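Local coordinates for protein thiamine-phosphate synthase (Pyrococcus furiosus, PDB 1XI3) that probably condenses a thiazole phosphate with a pyrimidine diphosphate to form thiamine phosphate, using magnesium as cofactor, at residues T21-K26 / T52-E57; E119-A124 / D130-G135. All blocks are in the same frame, centred on the assembly; numbering follows the deposited sequence.

Contact 1: T21-K26 / T52-E57; sequences TDRRLK and TREMYE
Arg23 and Glu54 form an end-on salt bridge in which both terminal nitrogens of the guanidinium converge on a single carboxylate oxygen. NH1 and NH2 of Arg23 each lie 2.9 Å from OE2 of Glu54, and both reach it from the same face of the carboxylate. That oxygen sits close to the guanidinium plane, whereas the two flat groups are turned 33° from each other, and neither bond is straight. Glu54 reaches out from the helix with CG anti to the backbone N (chi1 179°) and the rest of its chain extended. The guanidinium has a second anionic partner in Glu28, which pairs with NE of Arg23, so one cation links two acids. With an alanine here, Glu54 and Glu28 would probably lose their shared counter-charge, and the loop its polar link to helix 52-68. Within the loop, Arg24 holds both carboxylate oxygens of Asp22, NE bonding OD1 at 2.9 Å and NH2 bonding OD2; OD1 also accepts from the backbone N of Arg24, closing an Asx turn. Farther out, the Arg23 side chain packs on Ala50 and Ile47, the latter predicted to bind the pyrimidine substrate. This surface bridge joins the loop after strand 17-20 to helix 52-68 of a TIM barrel.

Contact 2: E119-A124 / D130-G135; sequences EEALEA and DYLGAG
Leu132 meets Ala121 and Ala124 inside a beta-alpha-beta unit of the TIM barrel, where helix 118-127 crosses from strand 110-115 to the parallel strand 131-135. The contact across the two segments is wholly apolar. Leu132 points from the strand toward the helix and divides its two methyl branches between alanines one turn apart: CD1 goes to Ala121 and CD2 to Ala124. Its CG stands anti to the carbonyl carbon, beside the backbone N (chi1 -57°), which sends the branched end out to the helix. The small alanine side chains let helix and strand lie close, with Ala121 CA and Leu132 CA 7.1 Å apart.

The same apolar layer extends beyond these three residues. Ile157 of helix 150-160 touches both Ala121 and Leu132, and Leu132 also packs on Ile163 in the loop before strand 165-168, while Ala124 rests on Ala113 and Val115 of the preceding strand. The cluster thus fills the layer between the barrel wall and two of the helices outside it.

Backbone hydrogen bonds hold each element separately. In the helix, Ala124 N donates to Glu120 O at 2.8 Å; in the sheet, Leu132 pairs with Pro164 and Val166. Between helix and strand, the closest approach is that of Ala121 CB to Leu132 CD1, 3.7 Å, followed by Ala124 CB to Leu132 CD2 at 3.9 Å.

In the fold
Contacts 1 and 2 lie on opposite sides of the centre of one TIM barrel, their centres 26 Å apart and their nearest atoms about 11 Å apart, so they do not touch. They follow one another along the chain, contact 1 closing before contact 2 opens. Each has a residue of the predicted pyrimidine site nearby, but at different range: in contact 1 the side chain of Arg23 is about 4 Å from that of Ile47, in contact 2 that of Leu132 is about 8 Å from that of Ser114. Contact 1 also borders the second subunit, where Thr52 OG1 is hydrogen-bonded to Asp77 OD1 of that subunit, a predicted magnesium ligand; no other chain touches contact 2.

Contact 1: T21-K26 / T52-E57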
ATOM      1  N   THR A  21     -15.117   1.425  -8.606  1.00  9.58           N
ATOM      2  CA  THR A  21     -15.007   0.059  -9.147  1.00 12.55           C
ATOM      3  C   THR A  21     -15.406  -0.993  -8.133  1.00 12.51           C
ATOM      4  O   THR A  21     -15.343  -0.756  -6.941  1.00 12.13           O
ATOM      5  CB  THR A  21     -13.563  -0.286  -9.662  1.00 11.66           C
ATOM      6  OG1 THR A  21     -12.641  -0.410  -8.572  1.00 11.30           O
ATOM      7  CG2 THR A  21     -13.089   0.740 -10.727  1.00 12.47           C
ATOM      8  N   ASP A  22     -15.776  -2.172  -8.619  1.00 10.64           N
ATOM      9  CA  ASP A  22     -15.970  -3.329  -7.749  1.00 12.92           C
ATOM     10  C   ASP A  22     -15.853  -4.594  -8.553  1.00 12.64           C
ATOM     11  O   ASP A  22     -16.802  -5.004  -9.224  1.00 13.38           O
ATOM     12  CB  ASP A  22     -17.329  -3.255  -7.041  1.00 12.85           C
ATOM     13  CG  ASP A  22     -17.506  -4.366  -6.008  1.00 16.72           C
ATOM     14  OD1 ASP A  22     -16.634  -5.270  -5.924  1.00 15.02           O
ATOM     15  OD2 ASP A  22     -18.487  -4.304  -5.228  1.00 21.33           O
ATOM     16  N   ARG A  23     -14.655  -5.187  -8.551  1.00 12.00           N
ATOM     17  CA  ARG A  23     -14.384  -6.394  -9.336  1.00 13.37           C
ATOM     18  C   ARG A  23     -15.220  -7.600  -8.877  1.00 15.58           C
ATOM     19  O   ARG A  23     -15.254  -8.625  -9.576  1.00 16.91           O
ATOM     20  CB  ARG A  23     -12.897  -6.732  -9.301  1.00 14.60           C
ATOM     21  CG  ARG A  23     -12.361  -6.995  -7.899  1.00 15.66           C
ATOM     22  CD  ARG A  23     -10.915  -7.493  -7.883  1.00 18.89           C
ATOM     23  NE  ARG A  23     -10.031  -6.685  -8.712  1.00 15.58           N
ATOM     24  CZ  ARG A  23      -8.781  -7.005  -9.022  1.00 15.67           C
ATOM     25  NH1 ARG A  23      -8.219  -8.118  -8.543  1.00 16.43           N
ATOM     26  NH2 ARG A  23      -8.101  -6.205  -9.824  1.00 18.12           N
ATOM     27  N   ARG A  24     -15.855  -7.498  -7.709  1.00 18.47           N
ATOM     28  CA  ARG A  24     -16.867  -8.517  -7.318  1.00 18.20           C
ATOM     29  C   ARG A  24     -18.058  -8.547  -8.280  1.00 21.71           C
ATOM     30  O   ARG A  24     -18.744  -9.603  -8.412  1.00 22.16           O
ATOM     31  CB  ARG A  24     -17.346  -8.342  -5.884  1.00 19.86           C
ATOM     32  CG  ARG A  24     -16.261  -8.491  -4.837  1.00 19.47           C
ATOM     33  CD  ARG A  24     -16.735  -8.117  -3.453  1.00 23.55           C
ATOM     34  NE  ARG A  24     -17.112  -6.706  -3.410  1.00 25.18           N
ATOM     35  CZ  ARG A  24     -17.467  -6.047  -2.320  1.00 26.31           C
ATOM     36  NH1 ARG A  24     -17.471  -6.650  -1.142  1.00 27.14           N
ATOM     37  NH2 ARG A  24     -17.782  -4.756  -2.403  1.00 27.02           N
ATOM     38  N   LEU A  25     -18.304  -7.417  -8.941  1.00 18.05           N
ATOM     39  CA  LEU A  25     -19.404  -7.245  -9.871  1.00 19.49           C
ATOM     40  C   LEU A  25     -18.940  -7.229 -11.319  1.00 20.63           C
ATOM     41  O   LEU A  25     -19.545  -7.914 -12.177  1.00 21.02           O
ATOM     42  CB  LEU A  25     -20.164  -5.963  -9.571  1.00 19.61           C
ATOM     43  CG  LEU A  25     -20.738  -5.827  -8.146  1.00 21.86           C
ATOM     44  CD1 LEU A  25     -21.275  -4.422  -7.957  1.00 20.95           C
ATOM     45  CD2 LEU A  25     -21.805  -6.876  -7.901  1.00 24.84           C
ATOM     46  N   LYS A  26     -17.890  -6.444 -11.620  1.00 17.07           N
ATOM     47  CA  LYS A  26     -17.422  -6.263 -12.991  1.00 15.19           C
ATOM     48  C   LYS A  26     -15.958  -5.955 -13.000  1.00 15.02           C
ATOM     49  O   LYS A  26     -15.480  -5.301 -12.089  1.00 13.53           O
ATOM     50  CB  LYS A  26     -18.126  -5.088 -13.658  1.00 18.59           C
ATOM     51  CG  LYS A  26     -19.531  -5.346 -14.133  1.00 27.92           C
ATOM     52  N   THR A  52       0.361  -5.501  -5.184  1.00 13.40           N
ATOM     53  CA  THR A  52       0.644  -4.146  -5.559  1.00  9.97           C
ATOM     54  C   THR A  52       0.934  -4.002  -7.046  1.00  9.42           C
ATOM     55  O   THR A  52       0.495  -3.044  -7.683  1.00 11.29           O
ATOM     56  CB  THR A  52       1.797  -3.619  -4.723  1.00 11.31           C
ATOM     57  OG1 THR A  52       1.449  -3.720  -3.347  1.00 11.19           O
ATOM     58  CG2 THR A  52       2.091  -2.194  -5.063  1.00 12.02           C
ATOM     59  N   ARG A  53       1.598  -4.996  -7.622  1.00 11.16           N
ATOM     60  CA  ARG A  53       1.908  -4.956  -9.056  1.00 12.32           C
ATOM     61  C   ARG A  53       0.633  -4.842  -9.895  1.00 11.10           C
ATOM     62  O   ARG A  53       0.561  -4.061 -10.833  1.00 13.27           O
ATOM     63  CB  ARG A  53       2.695  -6.176  -9.500  1.00 14.72           C
ATOM     64  CG  ARG A  53       3.046  -6.141 -10.974  1.00 17.12           C
ATOM     65  CD  ARG A  53       3.975  -7.266 -11.306  0.50 21.13           C
ATOM     66  NE  ARG A  53       4.996  -6.757 -12.198  0.50 23.53           N
ATOM     67  CZ  ARG A  53       6.142  -6.183 -11.842  0.50 21.68           C
ATOM     68  NH1 ARG A  53       6.889  -5.739 -12.810  0.50 19.20           N
ATOM     69  NH2 ARG A  53       6.553  -6.036 -10.552  0.50 19.15           N
ATOM     70  N   GLU A  54      -0.364  -5.618  -9.527  1.00 11.62           N
ATOM     71  CA  GLU A  54      -1.640  -5.627 -10.221  1.00 12.53           C
ATOM     72  C   GLU A  54      -2.387  -4.318 -10.067  1.00 12.57           C
ATOM     73  O   GLU A  54      -2.936  -3.749 -11.034  1.00 12.23           O
ATOM     74  CB  GLU A  54      -2.487  -6.776  -9.686  1.00 13.90           C
ATOM     75  CG  GLU A  54      -3.869  -6.832 -10.355  1.00 15.10           C
ATOM     76  CD  GLU A  54      -4.672  -8.018  -9.995  1.00 17.94           C
ATOM     77  OE1 GLU A  54      -4.113  -9.007  -9.425  1.00 19.32           O
ATOM     78  OE2 GLU A  54      -5.886  -7.982 -10.318  1.00 19.35           O
ATOM     79  N   MET A  55      -2.436  -3.821  -8.823  1.00 10.57           N
ATOM     80  CA  MET A  55      -3.033  -2.498  -8.565  1.00 11.54           C
ATOM     81  C   MET A  55      -2.370  -1.409  -9.436  1.00 11.32           C
ATOM     82  O   MET A  55      -3.046  -0.554 -10.013  1.00 11.31           O
ATOM     83  CB  MET A  55      -2.910  -2.150  -7.081  1.00 12.67           C
ATOM     84  CG  MET A  55      -3.645  -3.124  -6.175  1.00 12.73           C
ATOM     85  SD  MET A  55      -3.476  -2.526  -4.498  1.00 14.17           S
ATOM     86  CE  MET A  55      -4.578  -3.562  -3.588  1.00 18.91           C
ATOM     87  N   TYR A  56      -1.044  -1.485  -9.577  1.00 11.23           N
ATOM     88  CA  TYR A  56      -0.296  -0.549 -10.362  1.00 12.25           C
ATOM     89  C   TYR A  56      -0.649  -0.682 -11.835  1.00 11.91           C
ATOM     90  O   TYR A  56      -0.920   0.318 -12.500  1.00 13.34           O
ATOM     91  CB  TYR A  56       1.201  -0.773 -10.155  1.00 11.70           C
ATOM     92  CG  TYR A  56       2.065  -0.051 -11.154  1.00 12.39           C
ATOM     93  CD1 TYR A  56       2.705  -0.738 -12.171  1.00 14.85           C
ATOM     94  CD2 TYR A  56       2.210   1.302 -11.089  1.00 14.44           C
ATOM     95  CE1 TYR A  56       3.445  -0.059 -13.118  1.00 17.47           C
ATOM     96  CE2 TYR A  56       2.981   1.997 -12.036  1.00 15.97           C
ATOM     97  CZ  TYR A  56       3.597   1.302 -13.004  1.00 17.75           C
ATOM     98  OH  TYR A  56       4.339   2.014 -13.921  1.00 21.24           O
ATOM     99  N   GLU A  57      -0.666  -1.906 -12.355  1.00 13.65           N
ATOM    100  CA  GLU A  57      -0.958  -2.087 -13.797  1.00 14.60           C
ATOM    101  C   GLU A  57      -2.365  -1.623 -14.173  1.00 12.00           C
ATOM    102  O   GLU A  57      -2.563  -0.947 -15.190  1.00 13.14           O
ATOM    103  CB  GLU A  57      -0.759  -3.532 -14.193  1.00 16.71           C
ATOM    104  CG  GLU A  57       0.706  -3.940 -14.223  1.00 21.95           C
ATOM    105  CD  GLU A  57       0.924  -5.457 -14.273  1.00 28.75           C
ATOM    106  OE1 GLU A  57      -0.053  -6.244 -14.101  1.00 37.40           O
ATOM    107  OE2 GLU A  57       2.099  -5.877 -14.452  1.00 33.11           O
TER

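Contact 2: E119-A124 / D130-G135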
ATOM      1  N   GLU A 119     -19.118  14.517  13.569  1.00 17.86           N
ATOM      2  CA  GLU A 119     -17.811  14.681  14.190  1.00 19.88           C
ATOM      3  C   GLU A 119     -16.685  14.299  13.223  1.00 17.83           C
ATOM      4  O   GLU A 119     -15.678  15.004  13.127  1.00 17.33           O
ATOM      5  CB  GLU A 119     -17.703  13.839  15.476  1.00 24.75           C
ATOM      6  CG  GLU A 119     -16.306  13.906  16.148  1.00 28.86           C
ATOM      7  CD  GLU A 119     -15.749  15.330  16.285  1.00 38.65           C
ATOM      8  OE1 GLU A 119     -16.555  16.300  16.433  1.00 44.97           O
ATOM      9  OE2 GLU A 119     -14.496  15.472  16.252  1.00 45.56           O
ATOM     10  N   GLU A 120     -16.866  13.159  12.545  1.00 17.54           N
ATOM     11  CA  GLU A 120     -15.874  12.684  11.576  1.00 16.06           C
ATOM     12  C   GLU A 120     -15.724  13.684  10.433  1.00 16.57           C
ATOM     13  O   GLU A 120     -14.603  13.992  10.018  1.00 15.15           O
ATOM     14  CB  GLU A 120     -16.215  11.290  11.068  1.00 17.49           C
ATOM     15  CG  GLU A 120     -15.933  10.173  12.107  1.00 18.87           C
ATOM     16  CD  GLU A 120     -16.083   8.763  11.593  1.00 23.84           C
ATOM     17  OE1 GLU A 120     -15.914   7.815  12.421  1.00 24.85           O
ATOM     18  OE2 GLU A 120     -16.363   8.536  10.400  1.00 19.74           O
ATOM     19  N   ALA A 121     -16.845  14.210   9.959  1.00 13.99           N
ATOM     20  CA  ALA A 121     -16.842  15.257   8.901  1.00 13.84           C
ATOM     21  C   ALA A 121     -16.042  16.499   9.288  1.00 14.63           C
ATOM     22  O   ALA A 121     -15.162  16.965   8.567  1.00 16.03           O
ATOM     23  CB  ALA A 121     -18.287  15.627   8.523  1.00 16.36           C
ATOM     24  N   LEU A 122     -16.299  17.021  10.477  1.00 15.83           N
ATOM     25  CA  LEU A 122     -15.620  18.220  10.919  1.00 17.05           C
ATOM     26  C   LEU A 122     -14.129  17.990  11.148  1.00 15.86           C
ATOM     27  O   LEU A 122     -13.289  18.852  10.814  1.00 18.05           O
ATOM     28  CB  LEU A 122     -16.309  18.717  12.205  1.00 20.38           C
ATOM     29  CG  LEU A 122     -17.753  19.182  11.990  1.00 21.42           C
ATOM     30  CD1 LEU A 122     -18.494  19.372  13.337  1.00 23.43           C
ATOM     31  CD2 LEU A 122     -17.772  20.461  11.159  1.00 20.80           C
ATOM     32  N   GLU A 123     -13.797  16.822  11.697  1.00 16.22           N
ATOM     33  CA  GLU A 123     -12.416  16.450  11.983  1.00 16.70           C
ATOM     34  C   GLU A 123     -11.674  16.296  10.696  1.00 17.56           C
ATOM     35  O   GLU A 123     -10.585  16.815  10.561  1.00 17.28           O
ATOM     36  CB  GLU A 123     -12.324  15.143  12.738  1.00 19.12           C
ATOM     37  CG  GLU A 123     -10.907  14.708  13.027  1.00 23.77           C
ATOM     38  N   ALA A 124     -12.273  15.601   9.734  1.00 15.56           N
ATOM     39  CA  ALA A 124     -11.593  15.458   8.426  1.00 18.06           C
ATOM     40  C   ALA A 124     -11.347  16.800   7.744  1.00 18.11           C
ATOM     41  O   ALA A 124     -10.268  17.046   7.234  1.00 18.06           O
ATOM     42  CB  ALA A 124     -12.361  14.542   7.521  1.00 16.09           C
ATOM     43  N   ASP A 130      -9.747  17.512   1.202  1.00 15.16           N
ATOM     44  CA  ASP A 130     -10.255  18.336   0.110  1.00 13.15           C
ATOM     45  C   ASP A 130     -11.725  18.122  -0.194  1.00 12.38           C
ATOM     46  O   ASP A 130     -12.405  19.046  -0.633  1.00 14.87           O
ATOM     47  CB  ASP A 130      -9.408  18.071  -1.147  1.00 12.11           C
ATOM     48  CG  ASP A 130      -7.982  18.501  -0.952  1.00 15.91           C
ATOM     49  OD1 ASP A 130      -7.068  17.665  -0.946  1.00 15.03           O
ATOM     50  OD2 ASP A 130      -7.772  19.724  -0.766  1.00 20.16           O
ATOM     51  N   TYR A 131     -12.220  16.905   0.021  1.00 12.20           N
ATOM     52  CA  TYR A 131     -13.645  16.633  -0.057  1.00  9.98           C
ATOM     53  C   TYR A 131     -13.977  15.501   0.869  1.00 11.19           C
ATOM     54  O   TYR A 131     -13.092  14.824   1.392  1.00 12.64           O
ATOM     55  CB  TYR A 131     -14.117  16.312  -1.506  1.00 12.06           C
ATOM     56  CG  TYR A 131     -13.644  14.970  -2.025  1.00 11.61           C
ATOM     57  CD1 TYR A 131     -12.364  14.814  -2.606  1.00 13.02           C
ATOM     58  CD2 TYR A 131     -14.438  13.840  -1.904  1.00 14.02           C
ATOM     59  CE1 TYR A 131     -11.921  13.563  -3.060  1.00 10.24           C
ATOM     60  CE2 TYR A 131     -13.997  12.593  -2.350  1.00 11.72           C
ATOM     61  CZ  TYR A 131     -12.733  12.455  -2.910  1.00 13.00           C
ATOM     62  OH  TYR A 131     -12.327  11.196  -3.309  1.00 14.52           O
ATOM     63  N   LEU A 132     -15.274  15.341   1.088  1.00 13.34           N
ATOM     64  CA  LEU A 132     -15.789  14.290   1.954  1.00 12.04           C
ATOM     65  C   LEU A 132     -16.608  13.328   1.146  1.00 12.03           C
ATOM     66  O   LEU A 132     -17.406  13.725   0.285  1.00 11.96           O
ATOM     67  CB  LEU A 132     -16.721  14.853   3.052  1.00 11.22           C
ATOM     68  CG  LEU A 132     -16.111  15.910   3.949  1.00 11.93           C
ATOM     69  CD1 LEU A 132     -17.131  16.301   5.025  1.00 13.39           C
ATOM     70  CD2 LEU A 132     -14.852  15.409   4.589  1.00 14.51           C
ATOM     71  N   GLY A 133     -16.439  12.042   1.460  1.00 12.91           N
ATOM     72  CA  GLY A 133     -17.388  11.002   1.085  1.00 11.10           C
ATOM     73  C   GLY A 133     -18.248  10.723   2.321  1.00 11.91           C
ATOM     74  O   GLY A 133     -17.812  10.014   3.196  1.00 11.12           O
ATOM     75  N   ALA A 134     -19.459  11.273   2.339  1.00 12.42           N
ATOM     76  CA  ALA A 134     -20.354  11.179   3.536  1.00 13.24           C
ATOM     77  C   ALA A 134     -21.370  10.097   3.326  1.00 12.62           C
ATOM     78  O   ALA A 134     -22.145  10.124   2.366  1.00 13.37           O
ATOM     79  CB  ALA A 134     -21.033  12.511   3.801  1.00 14.73           C
ATOM     80  N   GLY A 135     -21.364   9.074   4.196  1.00 12.29           N
ATOM     81  CA  GLY A 135     -22.308   7.996   4.083  1.00 12.76           C
ATOM     82  C   GLY A 135     -22.295   7.117   5.335  1.00 13.10           C
ATOM     83  O   GLY A 135     -21.685   7.480   6.307  1.00 14.12           O
TER